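2-oxoadipate dioxygenase/decarboxylase (Pseudomonas putida, PDB 6W1G) catalyses the iron(II)-dependent decarboxylation and hydroxylation of 2-oxoadipate, with O2, to D-2-hydroxyglutarate in a D-lysine catabolic pathway. Local coordinates at residues Asp10-Phe16 / Ser120-Phe126; Ala115-Gln119 / Ser447-Ser451; Glu61-Leu65 / Pro229-Asp233. All blocks are in the same frame, centred on the assembly; numbering follows the deposited sequence.

Contact 1: Asp10-Phe16 / Ser120-Phe126; sequences DSIRAQF and SLHVSPF
Arg13 of helix 9-27 reaches across to the C-terminal end of helix 118-123 and grips the carbonyl of Ser124, the first residue to leave the helix. From CB, which points toward segment 120-126, Arg13 CG stands anti to the backbone N (chi1 -175°) and lies 4.0 Å from Phe126 CB, at the edge of that ring. Arg13 CD passes 3.8 Å from Phe126 O; there the chain bends (chi3 62°), turning the guanidinium back along its own helix. Arg13 NE and NH2 then hold Ser124 O side-on, each at 2.9 Å, NE from above the carbonyl plane and NH2 within it on a lone pair. NH1 and NH2 together grasp Asp10 OD1, one turn earlier, in a salt bridge, and NH1 also donates to Met91 O. An alanine here removes the guanidinium and would probably leave Asp10 without its charged mate, its carboxylate free to turn, and Ser124 O ungripped. Asp10 CB packs on Val123 CG1 (3.7 Å). Ser124 OG accepts from Phe126 N, an ST turn that shapes the exit from the helix. At the far end Phe126 CE2 meets the edge of the Phe16 ring, 3.6 Å from Phe16 CD2. Helix 9-27 is thus fixed to the turn between helix 118-123 and strand 127-133, and its Ile12 and Phe16 lean on helix 176-188.

Contact 2: Ala115-Gln119 / Ser447-Ser451; sequences AVHEQ and SERRS
Glu118, in the first turn of helix 118-123, and Arg450 of helix 440-458 form a two-pronged salt bridge, with His117 laid against the arginine. The glutamate holds CG between its backbone N and carbonyl carbon (chi1 57°) and bends again at chi2, which presents both carboxylate oxygens to the neighbouring helix. Arg450 answers side-on: NH2 donates to Glu118 OE1 at 2.7 Å and NE to Glu118 OE2 at 2.8 Å. Both bonds are almost straight and arrive on the syn sides of the oxygens, so the two flat groups are nearly coplanar. The bend at chi3 of Arg450 (-69°) swings NE and NH2 round to the carboxylate. In one of its two conformers Ser447 OG, one helical turn before Arg450, also donates to Glu118 OE1, at 2.9 Å from the anti side.

His117 extends its ring with CG anti to the backbone N and places it over one face of the guanidinium. The planes are 19° apart, and His117 CD2 sits over the middle of the group, 3.4 Å from Arg450 CZ. The same ring uses His117 ND1 to accept from Gln119 N at 2.9 Å, close to the ring plane, making His117 the N-cap of helix 118-123. A water links Val116 O to Arg450 NH2.

Two arginine donors, and the serine in one conformer, therefore share the carboxylate, while a salt bridge and a stack fix the rotation of Arg450. Because ND1 accepts the capping bond, that nitrogen carries no proton, and a neutral ring is probably preferred beside the arginine. The chemistry implies a polar, directional clasp between the start of helix 118-123, with the residues just before it, and helix 440-458, resting on charge pairing and a flat stack more than on apolar burial.

Contact 3: Glu61-Leu65 / Pro229-Asp233; sequences EIERL and PRTLD
Glu61 and Arg230 meet in a salt bridge at a single oxygen: Arg230 NH1 and NH2 both donate end-on to Glu61 OE1, each at 2.9 Å. NH1 meets the anti lone pair of Glu61 OE1 and NH2 arrives nearly along the C-O axis, with OE1 in the guanidinium plane. Arg230 achieves this reach with a chain fully extended from CG to NE, while the other carboxylate oxygen of Glu61 is engaged by Thr59. Arg230 NH1 is also salt-bridged to Glu68, which takes Arg64 NE as well. This shared acid probably offsets the closeness of the two arginines, whose Arg64 NH2 and Arg230 NH1 lie 3.9 Å apart with their guanidinium planes steeply inclined.

Outward from the charges, Leu65 carries the packing. Its CG is anti to the backbone N (chi1 173°), and the two methyls divide the work: Leu65 CD1 lies against the arginine chain, 3.7 Å from Arg230 CD, and Leu65 CD2 touches Leu232 CD1 at 3.9 Å. The backbone carbonyls of Leu65 and Arg230 both approach one water. Around Leu232, Thr231 OG1 accepts from Asp233 N in an ST turn, and Asp233 caps helix 234-240. The arrangement ties helix 61-64 to the loop leaving edge strand 226-229, beside the metal site of this glyoxalase-clan fold: the side chain of Arg230 lies about 8 Å from that of the metal ligand His70.

How the contacts relate
Contacts 1 and 2 share helix 118-123: contact 2 holds its N-terminal end and contact 1 its C-terminal end, their centres 15 Å apart. They touch where Ala115 CB packs 3.6 Å from Arg13 NH2. Contact 3 meets contact 1 at the end of that helix and just past it, where Pro125 CB lies 3.6 Å from Arg64 CZ. Contacts 2 and 3 do not touch, their nearest atoms being about 6 Å apart. The side chains of Phe126 in contact 1 and Arg230 in contact 3 lie about 10 Å and 11 Å from the bound nickel ion, held by His70, His226 and Glu294 at the iron site; contact 2 is remote from it.

Contact 1: Asp10-Phe16 / Ser120-Phe126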
ATOM      1  N   ASP A  10      11.685   1.114 -12.918  1.00 12.44           N
ATOM      2  CA  ASP A  10      10.357   0.502 -12.869  1.00 12.71           C
ATOM      3  C   ASP A  10      10.416  -0.988 -13.178  1.00 12.38           C
ATOM      4  O   ASP A  10       9.693  -1.791 -12.580  1.00 12.94           O
ATOM      5  CB  ASP A  10       9.429   1.182 -13.887  1.00 14.94           C
ATOM      6  CG  ASP A  10       9.149   2.639 -13.577  1.00 19.67           C
ATOM      7  OD1 ASP A  10       9.115   3.061 -12.402  1.00 20.30           O
ATOM      8  OD2 ASP A  10       8.933   3.371 -14.550  1.00 25.28           O
ATOM      9  N   SER A  11      11.289  -1.391 -14.100  1.00 12.43           N
ATOM     10  CA  SER A  11      11.425  -2.808 -14.431  1.00 12.07           C
ATOM     11  C   SER A  11      12.025  -3.580 -13.271  1.00 11.98           C
ATOM     12  O   SER A  11      11.652  -4.726 -13.020  1.00 12.33           O
ATOM     13  CB  SER A  11      12.231  -3.007 -15.708  1.00 14.29           C
ATOM     14  OG  SER A  11      13.607  -2.748 -15.541  1.00 16.88           O
ATOM     15  N   ILE A  12      13.005  -2.999 -12.585  1.00 10.99           N
ATOM     16  CA  ILE A  12      13.568  -3.649 -11.404  1.00 11.35           C
ATOM     17  C   ILE A  12      12.485  -3.828 -10.334  1.00 10.36           C
ATOM     18  O   ILE A  12      12.391  -4.892  -9.708  1.00 10.95           O
ATOM     19  CB  ILE A  12      14.757  -2.862 -10.826  1.00 10.20           C
ATOM     20  CG1 ILE A  12      15.802  -2.578 -11.917  1.00 11.55           C
ATOM     21  CG2 ILE A  12      15.425  -3.637  -9.715  1.00 12.74           C
ATOM     22  CD1 ILE A  12      17.032  -1.797 -11.409  1.00 12.26           C
ATOM     23  N   ARG A  13      11.653  -2.793 -10.116  1.00 10.59           N
ATOM     24  CA  ARG A  13      10.570  -2.899  -9.149  1.00 10.00           C
ATOM     25  C   ARG A  13       9.619  -4.031  -9.508  1.00 10.08           C
ATOM     26  O   ARG A  13       9.218  -4.819  -8.645  1.00 10.14           O
ATOM     27  CB  ARG A  13       9.821  -1.571  -9.082  1.00 10.19           C
ATOM     28  CG  ARG A  13       8.763  -1.543  -8.023  1.00 10.52           C
ATOM     29  CD  ARG A  13       8.150  -0.175  -7.796  1.00 11.71           C
ATOM     30  NE  ARG A  13       7.475   0.337  -8.957  1.00 11.86           N
ATOM     31  CZ  ARG A  13       7.923   1.225  -9.838  1.00 11.45           C
ATOM     32  NH1 ARG A  13       9.119   1.763  -9.748  1.00 12.32           N
ATOM     33  NH2 ARG A  13       7.147   1.570 -10.851  1.00 11.95           N
ATOM     34  N   ALA A  14       9.239  -4.146 -10.792  1.00 10.57           N
ATOM     35  CA  ALA A  14       8.325  -5.234 -11.170  1.00 10.82           C
ATOM     36  C   ALA A  14       8.950  -6.580 -10.906  1.00 10.74           C
ATOM     37  O   ALA A  14       8.289  -7.514 -10.416  1.00 11.11           O
ATOM     38  CB  ALA A  14       7.943  -5.091 -12.641  1.00 11.76           C
ATOM     39  N   GLN A  15      10.238  -6.722 -11.235  1.00 10.74           N
ATOM     40  CA  GLN A  15      10.938  -7.981 -10.997  1.00 11.07           C
ATOM     41  C   GLN A  15      11.046  -8.302  -9.510  1.00 11.67           C
ATOM     42  O   GLN A  15      10.891  -9.466  -9.086  1.00 11.92           O
ATOM     43  CB  GLN A  15      12.319  -7.910 -11.626  1.00 14.34           C
ATOM     44  CG  GLN A  15      12.291  -8.022 -13.132  1.00 19.51           C
ATOM     45  CD  GLN A  15      13.622  -7.757 -13.768  1.00 27.92           C
ATOM     46  OE1 GLN A  15      14.570  -7.348 -13.107  1.00 32.55           O
ATOM     47  NE2 GLN A  15      13.695  -7.968 -15.067  1.00 33.93           N
ATOM     48  N   PHE A  16      11.309  -7.285  -8.697  1.00 10.85           N
ATOM     49  CA  PHE A  16      11.405  -7.478  -7.260  1.00 10.54           C
ATOM     50  C   PHE A  16      10.069  -7.892  -6.672  1.00 10.98           C
ATOM     51  O   PHE A  16      10.000  -8.827  -5.859  1.00 11.12           O
ATOM     52  CB  PHE A  16      11.912  -6.189  -6.600  1.00 10.90           C
ATOM     53  CG  PHE A  16      12.045  -6.264  -5.109  1.00 11.29           C
ATOM     54  CD1 PHE A  16      13.127  -6.891  -4.517  1.00 13.89           C
ATOM     55  CD2 PHE A  16      11.092  -5.719  -4.289  1.00 15.83           C
ATOM     56  CE1 PHE A  16      13.247  -6.970  -3.126  1.00 14.92           C
ATOM     57  CE2 PHE A  16      11.214  -5.812  -2.916  1.00 17.82           C
ATOM     58  CZ  PHE A  16      12.285  -6.443  -2.337  1.00 15.96           C
ATOM     59  N   SER A 120       4.857   5.276 -14.241  1.00 11.00           N
ATOM     60  CA  SER A 120       5.683   4.359 -13.453  1.00 11.19           C
ATOM     61  C   SER A 120       4.809   3.335 -12.742  1.00 10.60           C
ATOM     62  O   SER A 120       5.119   2.130 -12.732  1.00 11.18           O
ATOM     63  CB  SER A 120       6.489   5.111 -12.414  1.00 11.07           C
ATOM     64  OG  SER A 120       7.170   6.215 -12.949  1.00 17.09           O
ATOM     65  N   LEU A 121       3.723   3.814 -12.110  1.00 10.78           N
ATOM     66  CA  LEU A 121       2.792   2.957 -11.394  1.00 10.47           C
ATOM     67  C   LEU A 121       2.186   1.934 -12.332  1.00 11.34           C
ATOM     68  O   LEU A 121       1.873   0.814 -11.923  1.00 11.72           O
ATOM     69  CB  LEU A 121       1.736   3.826 -10.728  1.00 11.03           C
ATOM     70  CG  LEU A 121       2.259   4.684  -9.602  1.00 12.19           C
ATOM     71  CD1 LEU A 121       1.382   5.869  -9.267  1.00 12.93           C
ATOM     72  CD2 LEU A 121       2.446   3.829  -8.357  1.00 13.30           C
ATOM     73  N   HIS A 122       1.987   2.315 -13.583  1.00 11.41           N
ATOM     74  CA  HIS A 122       1.447   1.401 -14.566  1.00 12.20           C
ATOM     75  C   HIS A 122       2.359   0.229 -14.785  1.00 12.51           C
ATOM     76  O   HIS A 122       1.904  -0.905 -14.937  1.00 14.44           O
ATOM     77  CB  HIS A 122       1.213   2.182 -15.844  1.00 13.01           C
ATOM     78  CG  HIS A 122       0.673   1.372 -16.960  1.00 14.65           C
ATOM     79  ND1 HIS A 122      -0.661   1.050 -17.056  1.00 17.19           N
ATOM     80  CD2 HIS A 122       1.296   0.770 -17.998  1.00 19.24           C
ATOM     81  CE1 HIS A 122      -0.852   0.341 -18.146  1.00 20.12           C
ATOM     82  NE2 HIS A 122       0.313   0.111 -18.712  1.00 20.79           N
ATOM     83  N   VAL A 123       3.660   0.488 -14.886  1.00 11.48           N
ATOM     84  CA  VAL A 123       4.640  -0.587 -15.050  1.00 12.63           C
ATOM     85  C   VAL A 123       4.682  -1.469 -13.793  1.00 11.79           C
ATOM     86  O   VAL A 123       4.706  -2.706 -13.894  1.00 12.59           O
ATOM     87  CB  VAL A 123       6.021  -0.036 -15.400  1.00 13.52           C
ATOM     88  CG1 VAL A 123       7.062  -1.186 -15.462  1.00 14.48           C
ATOM     89  CG2 VAL A 123       5.951   0.723 -16.708  1.00 14.89           C
ATOM     90  N   SER A 124       4.658  -0.867 -12.618  1.00 11.03           N
ATOM     91  CA  SER A 124       4.530  -1.616 -11.374  1.00  9.89           C
ATOM     92  C   SER A 124       4.046  -0.719 -10.264  1.00 10.20           C
ATOM     93  O   SER A 124       4.756   0.250  -9.909  1.00 10.77           O
ATOM     94  CB  SER A 124       5.837  -2.251 -10.921  1.00 11.60           C
ATOM     95  OG  SER A 124       5.640  -2.878  -9.649  1.00 12.25           O
ATOM     96  N   PRO A 125       2.917  -1.040  -9.624  1.00  9.48           N
ATOM     97  CA  PRO A 125       2.437  -0.235  -8.511  1.00  9.68           C
ATOM     98  C   PRO A 125       2.862  -0.793  -7.157  1.00  9.58           C
ATOM     99  O   PRO A 125       2.288  -0.440  -6.117  1.00 10.52           O
ATOM    100  CB  PRO A 125       0.921  -0.327  -8.655  1.00 10.84           C
ATOM    101  CG  PRO A 125       0.740  -1.725  -9.117  1.00 11.73           C
ATOM    102  CD  PRO A 125       1.879  -1.990 -10.095  1.00 11.19           C
ATOM    103  N   PHE A 126       3.889  -1.635  -7.143  1.00  9.74           N
ATOM    104  CA  PHE A 126       4.354  -2.221  -5.882  1.00 10.23           C
ATOM    105  C   PHE A 126       4.686  -1.150  -4.870  1.00 10.25           C
ATOM    106  O   PHE A 126       5.377  -0.173  -5.186  1.00 10.88           O
ATOM    107  CB  PHE A 126       5.574  -3.092  -6.158  1.00 10.29           C
ATOM    108  CG  PHE A 126       6.068  -3.858  -4.999  1.00 10.85           C
ATOM    109  CD1 PHE A 126       5.261  -4.799  -4.379  1.00 12.43           C
ATOM    110  CD2 PHE A 126       7.362  -3.686  -4.537  1.00 12.03           C
ATOM    111  CE1 PHE A 126       5.740  -5.552  -3.306  1.00 14.69           C
ATOM    112  CE2 PHE A 126       7.853  -4.445  -3.500  1.00 15.06           C
ATOM    113  CZ  PHE A 126       7.034  -5.380  -2.880  1.00 16.48           C
TER
HETATM  114  O   HOH W   1       8.713   5.791 -14.925  1.00 23.29           O

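Contact 2: Ala115-Gln119 / Ser447-Ser451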
ATOM      1  N   ALA A 115       6.449   4.147  -6.285  1.00  8.77           N
ATOM      2  CA  ALA A 115       6.595   5.087  -7.385  1.00  9.67           C
ATOM      3  C   ALA A 115       5.485   6.124  -7.270  1.00  9.10           C
ATOM      4  O   ALA A 115       4.483   5.958  -6.588  1.00  9.82           O
ATOM      5  CB  ALA A 115       6.521   4.343  -8.686  1.00 10.05           C
ATOM      6  N   VAL A 116       5.684   7.232  -7.968  1.00 11.57           N
ATOM      7  CA  VAL A 116       4.837   8.407  -7.771  1.00 13.07           C
ATOM      8  C   VAL A 116       4.063   8.864  -9.005  1.00 13.46           C
ATOM      9  O   VAL A 116       3.069   9.599  -8.869  1.00 14.37           O
ATOM     10  CB  VAL A 116       5.619   9.570  -7.138  1.00 14.71           C
ATOM     11  CG1 VAL A 116       6.228   9.139  -5.783  1.00 16.08           C
ATOM     12  CG2 VAL A 116       6.623  10.138  -8.116  1.00 17.19           C
ATOM     13  N   HIS A 117       4.458   8.473 -10.187  1.00 12.01           N
ATOM     14  CA  HIS A 117       3.902   8.974 -11.431  1.00 11.83           C
ATOM     15  C   HIS A 117       3.063   7.847 -12.019  1.00 12.18           C
ATOM     16  O   HIS A 117       3.499   6.682 -11.980  1.00 12.36           O
ATOM     17  CB  HIS A 117       5.039   9.347 -12.350  1.00 12.20           C
ATOM     18  CG  HIS A 117       4.656   9.964 -13.631  1.00 12.51           C
ATOM     19  ND1 HIS A 117       4.067   9.259 -14.660  1.00 14.56           N
ATOM     20  CD2 HIS A 117       4.889  11.208 -14.113  1.00 13.22           C
ATOM     21  CE1 HIS A 117       3.956  10.044 -15.714  1.00 14.81           C
ATOM     22  NE2 HIS A 117       4.454  11.232 -15.410  1.00 14.89           N
ATOM     23  N   GLU A 118       1.911   8.188 -12.587  1.00 13.12           N
ATOM     24  CA  GLU A 118       1.016   7.176 -13.142  1.00 14.95           C
ATOM     25  C   GLU A 118       1.659   6.258 -14.154  1.00 14.06           C
ATOM     26  O   GLU A 118       1.284   5.087 -14.224  1.00 14.33           O
ATOM     27  CB  GLU A 118      -0.222   7.831 -13.757  1.00 17.72           C
ATOM     28  CG  GLU A 118       0.046   8.862 -14.857  1.00 18.66           C
ATOM     29  CD  GLU A 118       0.414  10.262 -14.362  1.00 16.48           C
ATOM     30  OE1 GLU A 118       0.494  10.507 -13.160  1.00 15.71           O
ATOM     31  OE2 GLU A 118       0.678  11.140 -15.217  1.00 18.36           O
ATOM     32  N   GLN A 119       2.602   6.735 -14.965  1.00 13.82           N
ATOM     33  CA  GLN A 119       3.206   5.837 -15.940  1.00 13.89           C
ATOM     34  C   GLN A 119       4.130   4.835 -15.251  1.00 12.33           C
ATOM     35  O   GLN A 119       4.203   3.678 -15.640  1.00 13.66           O
ATOM     36  CB  GLN A 119       3.973   6.607 -17.001  1.00 17.23           C
ATOM     37  CG  GLN A 119       4.645   5.692 -18.059  1.00 25.17           C
ATOM     38  CD  GLN A 119       3.725   4.600 -18.650  1.00 30.27           C
ATOM     39  OE1 GLN A 119       2.561   4.854 -18.957  1.00 36.65           O
ATOM     40  NE2 GLN A 119       4.270   3.375 -18.824  1.00 27.92           N
ATOM     41  N   SER A 447      -0.993  14.098 -10.934  1.00 10.04           N
ATOM     42  CA  SER A 447      -1.510  13.089 -11.866  0.58  9.80           C
ATOM     43  C   SER A 447      -2.752  13.589 -12.589  1.00  9.79           C
ATOM     44  O   SER A 447      -2.897  13.427 -13.823  1.00 10.36           O
ATOM     45  CB  SER A 447      -1.934  11.799 -11.141  0.58 12.53           C
ATOM     46  OG  SER A 447      -0.900  10.995 -10.627  0.58 10.94           O
ATOM     47  N   GLU A 448      -3.689  14.177 -11.828  1.00  9.24           N
ATOM     48  CA  GLU A 448      -4.891  14.721 -12.443  0.51 11.79           C
ATOM     49  C   GLU A 448      -4.532  15.797 -13.462  1.00  9.33           C
ATOM     50  O   GLU A 448      -5.033  15.790 -14.606  1.00  9.61           O
ATOM     51  CB  GLU A 448      -5.771  15.267 -11.314  0.51 10.97           C
ATOM     52  CG  GLU A 448      -7.056  15.906 -11.733  0.51 11.00           C
ATOM     53  CD  GLU A 448      -7.874  16.327 -10.518  0.51 11.94           C
ATOM     54  OE1 GLU A 448      -7.462  17.262  -9.835  0.51 14.49           O
ATOM     55  OE2 GLU A 448      -8.897  15.684 -10.199  0.51 12.36           O
ATOM     56  N   ARG A 449      -3.644  16.713 -13.096  1.00  9.94           N
ATOM     57  CA  ARG A 449      -3.256  17.784 -13.994  1.00 10.11           C
ATOM     58  C   ARG A 449      -2.596  17.253 -15.252  1.00 10.17           C
ATOM     59  O   ARG A 449      -2.871  17.752 -16.355  1.00 10.92           O
ATOM     60  CB  ARG A 449      -2.336  18.745 -13.252  1.00 12.45           C
ATOM     61  CG  ARG A 449      -1.840  19.902 -14.063  1.00 16.64           C
ATOM     62  CD  ARG A 449      -1.488  21.139 -13.185  1.00 23.75           C
ATOM     63  NE  ARG A 449      -0.803  20.848 -11.950  1.00 34.30           N
ATOM     64  CZ  ARG A 449       0.402  21.302 -11.608  1.00 36.08           C
ATOM     65  NH1 ARG A 449       1.108  22.095 -12.413  1.00 36.40           N
ATOM     66  NH2 ARG A 449       0.893  20.947 -10.444  1.00 37.21           N
ATOM     67  N   ARG A 450      -1.685  16.287 -15.117  1.00 10.32           N
ATOM     68  CA  ARG A 450      -1.044  15.738 -16.311  1.00 10.60           C
ATOM     69  C   ARG A 450      -2.084  15.134 -17.233  1.00 11.13           C
ATOM     70  O   ARG A 450      -1.975  15.237 -18.456  1.00 11.63           O
ATOM     71  CB  ARG A 450      -0.016  14.684 -15.919  1.00 11.64           C
ATOM     72  CG  ARG A 450       1.276  15.316 -15.344  1.00 12.69           C
ATOM     73  CD  ARG A 450       2.422  14.282 -15.283  1.00 14.39           C
ATOM     74  NE  ARG A 450       2.091  13.308 -14.257  1.00 14.58           N
ATOM     75  CZ  ARG A 450       2.466  13.366 -12.958  1.00 13.49           C
ATOM     76  NH1 ARG A 450       3.264  14.295 -12.499  1.00 14.14           N
ATOM     77  NH2 ARG A 450       2.027  12.494 -12.141  1.00 12.90           N
ATOM     78  N   SER A 451      -3.126  14.479 -16.678  1.00  9.66           N
ATOM     79  CA  SER A 451      -4.119  13.883 -17.561  1.00 10.85           C
ATOM     80  C   SER A 451      -4.864  14.957 -18.340  1.00  9.91           C
ATOM     81  O   SER A 451      -5.157  14.777 -19.536  1.00 10.64           O
ATOM     82  CB  SER A 451      -5.109  12.977 -16.800  1.00 11.18           C
ATOM     83  OG  SER A 451      -6.108  13.684 -16.091  1.00 10.65           O
TER
HETATM   84  O   HOH W   2       2.234  12.178  -9.341  1.00 14.62           O

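Contact 3: Glu61-Leu65 / Pro229-Asp233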
ATOM      1  N   GLU A  61      -5.124   0.507 -15.636  1.00 12.12           N
ATOM      2  CA  GLU A  61      -4.943  -0.386 -14.514  1.00 12.24           C
ATOM      3  C   GLU A  61      -5.193  -1.844 -14.872  1.00 11.78           C
ATOM      4  O   GLU A  61      -4.681  -2.742 -14.174  1.00 12.56           O
ATOM      5  CB  GLU A  61      -5.896   0.000 -13.379  1.00 12.19           C
ATOM      6  CG  GLU A  61      -5.545   1.291 -12.685  1.00 13.03           C
ATOM      7  CD  GLU A  61      -6.693   1.675 -11.773  1.00 12.43           C
ATOM      8  OE1 GLU A  61      -6.783   1.087 -10.668  1.00 13.58           O
ATOM      9  OE2 GLU A  61      -7.504   2.532 -12.203  1.00 12.90           O
ATOM     10  N   ILE A  62      -5.961  -2.115 -15.947  1.00 12.89           N
ATOM     11  CA  ILE A  62      -6.170  -3.504 -16.349  1.00 14.80           C
ATOM     12  C   ILE A  62      -4.842  -4.214 -16.563  1.00 13.71           C
ATOM     13  O   ILE A  62      -4.716  -5.404 -16.295  1.00 16.20           O
ATOM     14  CB  ILE A  62      -7.092  -3.551 -17.587  1.00 17.23           C
ATOM     15  CG1 ILE A  62      -7.647  -4.955 -17.833  1.00 22.19           C
ATOM     16  CG2 ILE A  62      -6.381  -2.964 -18.811  1.00 19.45           C
ATOM     17  CD1 ILE A  62      -8.865  -4.948 -18.759  1.00 26.65           C
ATOM     18  N   GLU A  63      -3.826  -3.509 -17.037  1.00 14.47           N
ATOM     19  CA  GLU A  63      -2.544  -4.147 -17.305  1.00 15.20           C
ATOM     20  C   GLU A  63      -1.693  -4.360 -16.063  1.00 14.99           C
ATOM     21  O   GLU A  63      -0.805  -5.205 -16.088  1.00 22.14           O
ATOM     22  CB  GLU A  63      -1.791  -3.324 -18.350  1.00 19.34           C
ATOM     23  CG  GLU A  63      -2.598  -3.182 -19.657  1.00 24.16           C
ATOM     24  CD  GLU A  63      -1.899  -2.413 -20.758  1.00 35.16           C
ATOM     25  OE1 GLU A  63      -0.880  -1.747 -20.486  1.00 41.42           O
ATOM     26  OE2 GLU A  63      -2.387  -2.477 -21.906  1.00 39.41           O
ATOM     27  N   ARG A  64      -1.928  -3.628 -14.994  1.00 12.02           N
ATOM     28  CA  ARG A  64      -1.117  -3.739 -13.772  1.00 12.02           C
ATOM     29  C   ARG A  64      -1.789  -4.607 -12.712  1.00 11.84           C
ATOM     30  O   ARG A  64      -1.145  -5.018 -11.744  1.00 12.55           O
ATOM     31  CB  ARG A  64      -0.791  -2.343 -13.194  1.00 12.81           C
ATOM     32  CG  ARG A  64      -1.858  -1.793 -12.300  1.00 12.08           C
ATOM     33  CD  ARG A  64      -1.646  -0.309 -11.893  1.00 12.12           C
ATOM     34  NE  ARG A  64      -2.250  -0.059 -10.615  1.00 11.08           N
ATOM     35  CZ  ARG A  64      -2.135   1.045  -9.892  1.00 10.60           C
ATOM     36  NH1 ARG A  64      -1.603   2.125 -10.396  1.00 10.89           N
ATOM     37  NH2 ARG A  64      -2.539   1.050  -8.635  1.00 11.55           N
ATOM     38  N   LEU A  65      -3.090  -4.867 -12.861  1.00 11.57           N
ATOM     39  CA  LEU A  65      -3.884  -5.419 -11.767  1.00 11.16           C
ATOM     40  C   LEU A  65      -3.397  -6.793 -11.315  1.00 11.95           C
ATOM     41  O   LEU A  65      -3.350  -7.075 -10.117  1.00 11.88           O
ATOM     42  CB  LEU A  65      -5.326  -5.523 -12.251  1.00 11.94           C
ATOM     43  CG  LEU A  65      -6.290  -6.229 -11.302  1.00 12.27           C
ATOM     44  CD1 LEU A  65      -6.420  -5.528  -9.982  1.00 13.29           C
ATOM     45  CD2 LEU A  65      -7.630  -6.387 -12.006  1.00 13.73           C
ATOM     46  N   PRO A 229      -2.353  -8.874  -2.135  1.00 10.24           N
ATOM     47  CA  PRO A 229      -2.802  -8.689  -3.515  1.00 10.69           C
ATOM     48  C   PRO A 229      -4.022  -7.793  -3.556  1.00 10.57           C
ATOM     49  O   PRO A 229      -4.702  -7.570  -2.556  1.00 11.75           O
ATOM     50  CB  PRO A 229      -3.154 -10.106  -3.973  1.00 12.13           C
ATOM     51  CG  PRO A 229      -3.598 -10.779  -2.748  1.00 13.64           C
ATOM     52  CD  PRO A 229      -2.848 -10.160  -1.578  1.00 11.66           C
ATOM     53  N   ARG A 230      -4.306  -7.295  -4.756  1.00 11.02           N
ATOM     54  CA  ARG A 230      -5.423  -6.407  -5.012  1.00 10.16           C
ATOM     55  C   ARG A 230      -6.578  -7.159  -5.668  1.00 10.55           C
ATOM     56  O   ARG A 230      -6.418  -7.774  -6.726  1.00 11.80           O
ATOM     57  CB  ARG A 230      -5.004  -5.251  -5.929  1.00 11.08           C
ATOM     58  CG  ARG A 230      -6.148  -4.329  -6.275  1.00 11.33           C
ATOM     59  CD  ARG A 230      -5.703  -3.203  -7.197  1.00 10.72           C
ATOM     60  NE  ARG A 230      -6.832  -2.412  -7.606  1.00 11.37           N
ATOM     61  CZ  ARG A 230      -6.811  -1.435  -8.516  1.00 11.51           C
ATOM     62  NH1 ARG A 230      -5.680  -1.121  -9.149  1.00 11.15           N
ATOM     63  NH2 ARG A 230      -7.913  -0.775  -8.802  1.00 15.21           N
ATOM     64  N   THR A 231      -7.738  -7.125  -5.012  1.00 10.12           N
ATOM     65  CA  THR A 231      -8.955  -7.634  -5.612  1.00 10.82           C
ATOM     66  C   THR A 231      -9.859  -6.494  -6.035  1.00 10.67           C
ATOM     67  O   THR A 231      -9.874  -5.431  -5.434  1.00 11.18           O
ATOM     68  CB  THR A 231      -9.704  -8.583  -4.656  1.00 12.82           C
ATOM     69  OG1 THR A 231     -10.845  -9.154  -5.302  1.00 14.85           O
ATOM     70  CG2 THR A 231     -10.185  -7.922  -3.397  1.00 14.58           C
ATOM     71  N   LEU A 232     -10.680  -6.784  -7.051  1.00 11.23           N
ATOM     72  CA  LEU A 232     -11.724  -5.854  -7.472  1.00 11.75           C
ATOM     73  C   LEU A 232     -12.986  -5.936  -6.609  1.00 12.13           C
ATOM     74  O   LEU A 232     -13.864  -5.111  -6.750  1.00 13.11           O
ATOM     75  CB  LEU A 232     -12.100  -6.121  -8.933  1.00 11.76           C
ATOM     76  CG  LEU A 232     -10.966  -5.902  -9.924  1.00 10.80           C
ATOM     77  CD1 LEU A 232     -11.436  -6.231 -11.344  1.00 12.04           C
ATOM     78  CD2 LEU A 232     -10.395  -4.496  -9.852  1.00 12.06           C
ATOM     79  N   ASP A 233     -13.124  -6.923  -5.718  1.00 12.90           N
ATOM     80  CA  ASP A 233     -14.363  -7.035  -4.926  1.00 12.80           C
ATOM     81  C   ASP A 233     -14.072  -7.761  -3.616  1.00 13.62           C
ATOM     82  O   ASP A 233     -14.067  -8.988  -3.563  1.00 13.51           O
ATOM     83  CB  ASP A 233     -15.460  -7.744  -5.725  1.00 14.52           C
ATOM     84  CG  ASP A 233     -16.788  -7.718  -5.005  1.00 15.69           C
ATOM     85  OD1 ASP A 233     -16.843  -7.450  -3.785  1.00 14.91           O
ATOM     86  OD2 ASP A 233     -17.835  -7.996  -5.657  1.00 17.44           O
TER
HETATM   87  O   HOH W   3      -4.514  -8.833  -8.367  1.00 22.89           O